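Local coordinates for P-granule scaffold (Caenorhabditis japonica, PDB 5W4A), which is a scaffold protein of germ (P) granules, probably takes part in the mRNA repression linked to them, and is represented by its largely helical N-terminal domain, at residues Q203-P206 and K207-D210. Residues are numbered along the deposited sequence; the frame is centred on the assembly and turned at random.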
ATOM      1  N   GLN C 203     -19.088 -10.655  13.062  1.00 37.59           N
ATOM      2  CA  GLN C 203     -20.406 -10.516  12.433  1.00 34.21           C
ATOM      3  C   GLN C 203     -20.922 -11.775  11.741  1.00 45.67           C
ATOM      4  O   GLN C 203     -22.114 -11.826  11.402  1.00 46.82           O
ATOM      5  CB  GLN C 203     -20.378  -9.378  11.416  1.00 43.97           C
ATOM      6  CG  GLN C 203     -20.048  -8.053  12.040  1.00 36.23           C
ATOM      7  CD  GLN C 203     -21.069  -7.637  13.119  1.00 46.95           C
ATOM      8  OE1 GLN C 203     -22.269  -7.927  13.007  1.00 45.73           O
ATOM      9  NE2 GLN C 203     -20.589  -6.962  14.168  1.00 48.51           N
ATOM     10  N   THR C 204     -20.107 -12.784  11.551  1.00 34.82           N
ATOM     11  CA  THR C 204     -20.530 -13.925  10.731  1.00 26.87           C
ATOM     12  C   THR C 204     -20.278 -15.269  11.386  1.00 36.68           C
ATOM     13  O   THR C 204     -21.058 -16.203  11.188  1.00 32.80           O
ATOM     14  CB  THR C 204     -19.769 -13.854   9.415  1.00 31.48           C
ATOM     15  OG1 THR C 204     -18.355 -13.928   9.688  1.00 33.96           O
ATOM     16  CG2 THR C 204     -20.055 -12.565   8.705  1.00 30.79           C
ATOM     17  N   LYS C 205     -19.194 -15.396  12.133  1.00 27.68           N
ATOM     18  CA  LYS C 205     -18.768 -16.661  12.723  1.00 33.85           C
ATOM     19  C   LYS C 205     -18.195 -16.339  14.086  1.00 26.25           C
ATOM     20  O   LYS C 205     -16.997 -16.496  14.347  1.00 24.47           O
ATOM     21  CB  LYS C 205     -17.763 -17.402  11.830  1.00 38.86           C
ATOM     22  CG  LYS C 205     -18.389 -18.205  10.680  1.00 33.75           C
ATOM     23  CD  LYS C 205     -19.548 -19.059  11.220  1.00 44.34           C
ATOM     24  CE  LYS C 205     -20.052 -20.189  10.334  1.00 41.17           C
ATOM     25  NZ  LYS C 205     -21.375 -20.665  10.930  1.00 36.22           N
ATOM     26  N   PRO C 206     -19.060 -15.940  15.022  1.00 31.02           N
ATOM     27  CA  PRO C 206     -18.590 -15.660  16.383  1.00 26.05           C
ATOM     28  C   PRO C 206     -17.845 -16.803  17.033  1.00 27.62           C
ATOM     29  O   PRO C 206     -16.964 -16.525  17.845  1.00 26.22           O
ATOM     30  CB  PRO C 206     -19.887 -15.340  17.151  1.00 36.54           C
ATOM     31  CG  PRO C 206     -20.902 -15.066  16.132  1.00 42.32           C
ATOM     32  CD  PRO C 206     -20.518 -15.839  14.903  1.00 33.46           C
ATOM     33  N   LYS C 207     -18.194 -18.081  16.750  1.00 27.13           N
ATOM     34  CA  LYS C 207     -17.455 -19.208  17.318  1.00 36.10           C
ATOM     35  C   LYS C 207     -16.002 -19.165  16.907  1.00 21.83           C
ATOM     36  O   LYS C 207     -15.121 -19.494  17.698  1.00 29.39           O
ATOM     37  CB  LYS C 207     -18.038 -20.555  16.860  1.00 37.16           C
ATOM     38  CG  LYS C 207     -19.304 -20.922  17.484  1.00 34.11           C
ATOM     39  CD  LYS C 207     -19.887 -22.182  16.839  1.00 30.65           C
ATOM     40  CE  LYS C 207     -21.305 -22.359  17.280  1.00 37.17           C
ATOM     41  NZ  LYS C 207     -21.904 -23.570  16.661  1.00 34.50           N
ATOM     42  N   LEU C 208     -15.751 -18.829  15.635  1.00 25.43           N
ATOM     43  CA  LEU C 208     -14.383 -18.772  15.159  1.00 25.18           C
ATOM     44  C   LEU C 208     -13.648 -17.632  15.842  1.00 22.46           C
ATOM     45  O   LEU C 208     -12.488 -17.779  16.215  1.00 23.24           O
ATOM     46  CB  LEU C 208     -14.332 -18.594  13.641  1.00 26.05           C
ATOM     47  CG  LEU C 208     -14.890 -19.705  12.732  1.00 23.68           C
ATOM     48  CD1 LEU C 208     -14.822 -19.285  11.252  1.00 28.08           C
ATOM     49  CD2 LEU C 208     -14.132 -20.946  12.954  1.00 24.48           C
ATOM     50  N   ALA C 209     -14.308 -16.483  15.995  1.00 22.47           N
ATOM     51  CA  ALA C 209     -13.668 -15.365  16.694  1.00 19.56           C
ATOM     52  C   ALA C 209     -13.298 -15.754  18.119  1.00 22.65           C
ATOM     53  O   ALA C 209     -12.200 -15.435  18.602  1.00 25.07           O
ATOM     54  CB  ALA C 209     -14.604 -14.146  16.680  1.00 21.49           C
ATOM     55  N   ASP C 210     -14.200 -16.476  18.795  1.00 24.06           N
ATOM     56  CA  ASP C 210     -13.972 -16.866  20.183  1.00 28.70           C
ATOM     57  C   ASP C 210     -12.762 -17.795  20.327  1.00 32.19           C
ATOM     58  O   ASP C 210     -11.958 -17.629  21.250  1.00 36.71           O
ATOM     59  CB  ASP C 210     -15.240 -17.510  20.737  1.00 29.94           C
ATOM     60  CG  ASP C 210     -15.092 -17.966  22.177  1.00 49.56           C
ATOM     61  OD1 ASP C 210     -14.636 -17.160  23.020  1.00 44.92           O
ATOM     62  OD2 ASP C 210     -15.450 -19.128  22.462  1.00 54.11           O
TER
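Lys205 O faces the first turn of helix 206-213 and takes two backbone N-H groups. Ala209 N gives it a nearly straight bond, 3.2 Å long with 163° at the hydrogen. Leu208 N comes closer, 2.9 Å from Lys205 O, but its N-H points badly and that bond is weak. One residue on, Asp210 N donates to Pro206 O over 2.9 Å, and the i to i+4 pattern is under way.

The apolar contact joins Lys205 and Leu208. Leu208 CD1 sits 3.5 Å from Lys205 CB and 3.8 Å from Lys205 CG, so the leucine's branch meets the root of the lysine chain, the two side chains crossing at a slant. Lys205 CG lies anti to its own carbonyl carbon (chi1 -81°), and a bend at chi2 (-48°) then carries the ammonium away. Leu208 also packs on Leu33, Phe48 and Leu201, while Ala209 packs on Leu198 and Leu201 of helix 187-201. An alanine in place of Leu208 would probably lose the CG and CD1 contacts with Lys205 and open a gap beside Leu33, Phe48 and Leu201.

Of the charged ends, Lys207 NZ forms a salt bridge with Glu31, which ties the new helix to helix 30-35, Lys205 NZ makes a weak, long ion pair with Asp30, and Asp210 OD1 accepts a hydrogen bond from Asn214 ND2.

At the end of the short link from helix 187-201, this is a helix N-terminus with Lys205 at the N-cap and Pro206 as the first helical residue, a place where proline's missing N-H costs no helix bond.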